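Local coordinates for ThiJ/pfpI family protein (Bacillus anthracis, PDB 3EFE) that is of unestablished function but belongs to the DJ-1/PfpI family, whose members include chaperones, proteases and glyoxalases, at residues 25-29 against 30-34. Sequence-based numbering, arbitrary orientation.
Sequences IAELN and SGRYF
Glu27 and Arg32 pair through a bidentate, side-on salt bridge that ties the last turn of helix 18-30 to the loop leaving it. From Glu27 CB the chain first leads away from the loop, and the bend at chi2 (-55°) folds it back, so that CD comes to lie at the edge of the Arg32 guanidinium. OE1 of Glu27 accepts from Arg32 NE at 3.0 Å and OE2 from Arg32 NH2 at 2.7 Å. Both bonds are nearly straight; the oxygens lie in the guanidinium plane, whereas the donors come from the syn sides but tilted out of the carboxylate plane, in keeping with the 28° between the two flat groups. OE1 also takes a water, which donates to Glu27 O as well and accepts from Tyr33 N, joining carboxylate, helix end and loop. Tyr33 covers one face of the Arg32 guanidinium, its OH 3.5 Å above the centre of that plane; Glu27 OE1 meets Tyr33 CD2 obliquely.

At the helix end itself, Ser30 is the last helical residue, and Gly31, the first beyond it, takes positive phi; its N still bonds to Glu27 O. Ser30 OG, placed by chi1 of 67°, donates to Ala26 O at 2.7 Å, in the carbonyl plane, and accepts from Arg32 N, an ST turn that sets the start of the loop. Gly31 to Phe34 form a type I beta turn; it brings the Phe34 ring back against the helix, with Gly31 CA over one face and Phe34 CZ 3.9 Å from Leu28 CD2.

In the fold, Leu28 packs on Val43 of strand 43-47 and Leu77 of strand 77-80, seating the helix on the central sheet. Trp191 of helix 185-197 adds a weak bond to Glu27 OE2, while Met56 of the second subunit packs on Ser30 and Arg32.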
ATOM      1  N   ILE D  25       5.857  -4.480  -3.882  1.00 31.50           N
ATOM      2  CA  ILE D  25       6.314  -5.640  -3.142  1.00 31.31           C
ATOM      3  C   ILE D  25       5.384  -6.901  -3.220  1.00 31.70           C
ATOM      4  O   ILE D  25       5.844  -8.047  -3.205  1.00 30.70           O
ATOM      5  CB  ILE D  25       6.741  -5.260  -1.673  1.00 31.62           C
ATOM      6  CG1 ILE D  25       5.555  -4.815  -0.821  1.00 30.56           C
ATOM      7  CG2 ILE D  25       7.906  -4.346  -1.726  1.00 30.65           C
ATOM      8  CD1 ILE D  25       5.760  -5.050   0.685  1.00 30.30           C
ATOM      9  N   ALA D  26       4.074  -6.649  -3.314  1.00 31.59           N
ATOM     10  CA  ALA D  26       3.073  -7.686  -3.422  1.00 29.91           C
ATOM     11  C   ALA D  26       3.179  -8.384  -4.757  1.00 29.61           C
ATOM     12  O   ALA D  26       3.019  -9.596  -4.898  1.00 31.82           O
ATOM     13  CB  ALA D  26       1.685  -7.045  -3.205  1.00 28.54           C
ATOM     14  N   GLU D  27       3.438  -7.650  -5.801  1.00 31.18           N
ATOM     15  CA  GLU D  27       3.503  -8.269  -7.138  1.00 31.17           C
ATOM     16  C   GLU D  27       4.798  -9.091  -7.324  1.00 30.78           C
ATOM     17  O   GLU D  27       4.808 -10.145  -7.961  1.00 32.75           O
ATOM     18  CB  GLU D  27       3.421  -7.180  -8.212  1.00 31.66           C
ATOM     19  CG  GLU D  27       2.083  -6.511  -8.337  1.00 35.15           C
ATOM     20  CD  GLU D  27       0.920  -7.471  -8.561  1.00 32.57           C
ATOM     21  OE1 GLU D  27       1.146  -8.677  -8.793  1.00 42.89           O
ATOM     22  OE2 GLU D  27      -0.233  -7.008  -8.522  1.00 32.98           O
ATOM     23  N   LEU D  28       5.872  -8.566  -6.765  1.00 30.36           N
ATOM     24  CA  LEU D  28       7.183  -9.177  -6.757  1.00 30.62           C
ATOM     25  C   LEU D  28       7.206 -10.428  -5.908  1.00 29.94           C
ATOM     26  O   LEU D  28       7.453 -11.504  -6.380  1.00 28.20           O
ATOM     27  CB  LEU D  28       8.226  -8.165  -6.241  1.00 30.28           C
ATOM     28  CG  LEU D  28       8.604  -7.118  -7.291  1.00 31.34           C
ATOM     29  CD1 LEU D  28       9.501  -6.127  -6.656  1.00 29.30           C
ATOM     30  CD2 LEU D  28       9.243  -7.809  -8.530  1.00 33.95           C
ATOM     31  N   ASN D  29       6.862 -10.271  -4.650  1.00 30.65           N
ATOM     32  CA  ASN D  29       6.942 -11.406  -3.744  1.00 31.28           C
ATOM     33  C   ASN D  29       5.969 -12.561  -4.143  1.00 30.83           C
ATOM     34  O   ASN D  29       6.263 -13.729  -3.952  1.00 30.79           O
ATOM     35  CB  ASN D  29       6.795 -10.897  -2.289  1.00 29.74           C
ATOM     36  CG  ASN D  29       7.131 -11.923  -1.263  1.00 31.09           C
ATOM     37  OD1 ASN D  29       6.256 -12.458  -0.558  1.00 28.65           O
ATOM     38  ND2 ASN D  29       8.402 -12.162  -1.101  1.00 32.82           N
ATOM     39  N   SER D  30       4.799 -12.245  -4.685  1.00 31.51           N
ATOM     40  CA  SER D  30       3.913 -13.302  -5.146  1.00 30.67           C
ATOM     41  C   SER D  30       4.266 -13.913  -6.523  1.00 31.47           C
ATOM     42  O   SER D  30       3.949 -15.091  -6.764  1.00 32.96           O
ATOM     43  CB  SER D  30       2.460 -12.796  -5.215  1.00 31.72           C
ATOM     44  OG  SER D  30       2.303 -11.833  -6.208  1.00 29.18           O
ATOM     45  N   GLY D  31       4.805 -13.096  -7.429  1.00 30.11           N
ATOM     46  CA  GLY D  31       5.067 -13.476  -8.758  1.00 28.88           C
ATOM     47  C   GLY D  31       3.823 -13.770  -9.542  1.00 29.18           C
ATOM     48  O   GLY D  31       3.908 -14.349 -10.685  1.00 30.31           O
ATOM     49  N   ARG D  32       2.656 -13.464  -8.991  1.00 27.40           N
ATOM     50  CA  ARG D  32       1.432 -13.964  -9.647  1.00 27.97           C
ATOM     51  C   ARG D  32       1.223 -13.538 -11.102  1.00 28.25           C
ATOM     52  O   ARG D  32       0.584 -14.222 -11.833  1.00 29.85           O
ATOM     53  CB  ARG D  32       0.200 -13.556  -8.869  1.00 28.21           C
ATOM     54  CG  ARG D  32       0.113 -12.075  -8.640  1.00 28.39           C
ATOM     55  CD  ARG D  32      -1.057 -11.698  -7.844  1.00 28.65           C
ATOM     56  NE  ARG D  32      -1.200 -10.251  -7.834  1.00 27.08           N
ATOM     57  CZ  ARG D  32      -2.319  -9.607  -7.461  1.00 30.10           C
ATOM     58  NH1 ARG D  32      -3.361 -10.244  -6.985  1.00 32.88           N
ATOM     59  NH2 ARG D  32      -2.394  -8.305  -7.532  1.00 29.40           N
ATOM     60  N   TYR D  33       1.758 -12.412 -11.546  1.00 28.89           N
ATOM     61  CA  TYR D  33       1.549 -11.969 -12.897  1.00 28.87           C
ATOM     62  C   TYR D  33       2.837 -11.933 -13.693  1.00 29.68           C
ATOM     63  O   TYR D  33       2.870 -11.321 -14.737  1.00 29.52           O
ATOM     64  CB  TYR D  33       0.953 -10.570 -12.900  1.00 29.84           C
ATOM     65  CG  TYR D  33      -0.391 -10.414 -12.244  1.00 29.23           C
ATOM     66  CD1 TYR D  33      -1.269 -11.488 -12.135  1.00 30.46           C
ATOM     67  CD2 TYR D  33      -0.757  -9.199 -11.671  1.00 29.61           C
ATOM     68  CE1 TYR D  33      -2.480 -11.330 -11.563  1.00 28.29           C
ATOM     69  CE2 TYR D  33      -1.965  -9.034 -11.105  1.00 27.17           C
ATOM     70  CZ  TYR D  33      -2.830 -10.116 -11.080  1.00 30.70           C
ATOM     71  OH  TYR D  33      -4.052 -10.025 -10.486  1.00 34.98           O
ATOM     72  N   PHE D  34       3.886 -12.580 -13.182  1.00 30.89           N
ATOM     73  CA  PHE D  34       5.123 -12.768 -13.892  1.00 31.72           C
ATOM     74  C   PHE D  34       4.875 -13.484 -15.172  1.00 32.23           C
ATOM     75  O   PHE D  34       3.859 -14.187 -15.341  1.00 34.73           O
ATOM     76  CB  PHE D  34       6.135 -13.570 -13.053  1.00 30.98           C
ATOM     77  CG  PHE D  34       6.834 -12.723 -11.968  1.00 33.04           C
ATOM     78  CD1 PHE D  34       8.026 -13.133 -11.379  1.00 32.07           C
ATOM     79  CD2 PHE D  34       6.317 -11.514 -11.556  1.00 33.79           C
ATOM     80  CE1 PHE D  34       8.644 -12.388 -10.416  1.00 30.60           C
ATOM     81  CE2 PHE D  34       6.953 -10.767 -10.577  1.00 31.08           C
ATOM     82  CZ  PHE D  34       8.104 -11.216 -10.021  1.00 30.53           C
TER
HETATM   83  O   HOH W   1       2.992 -10.197 -10.099  1.00 25.73           O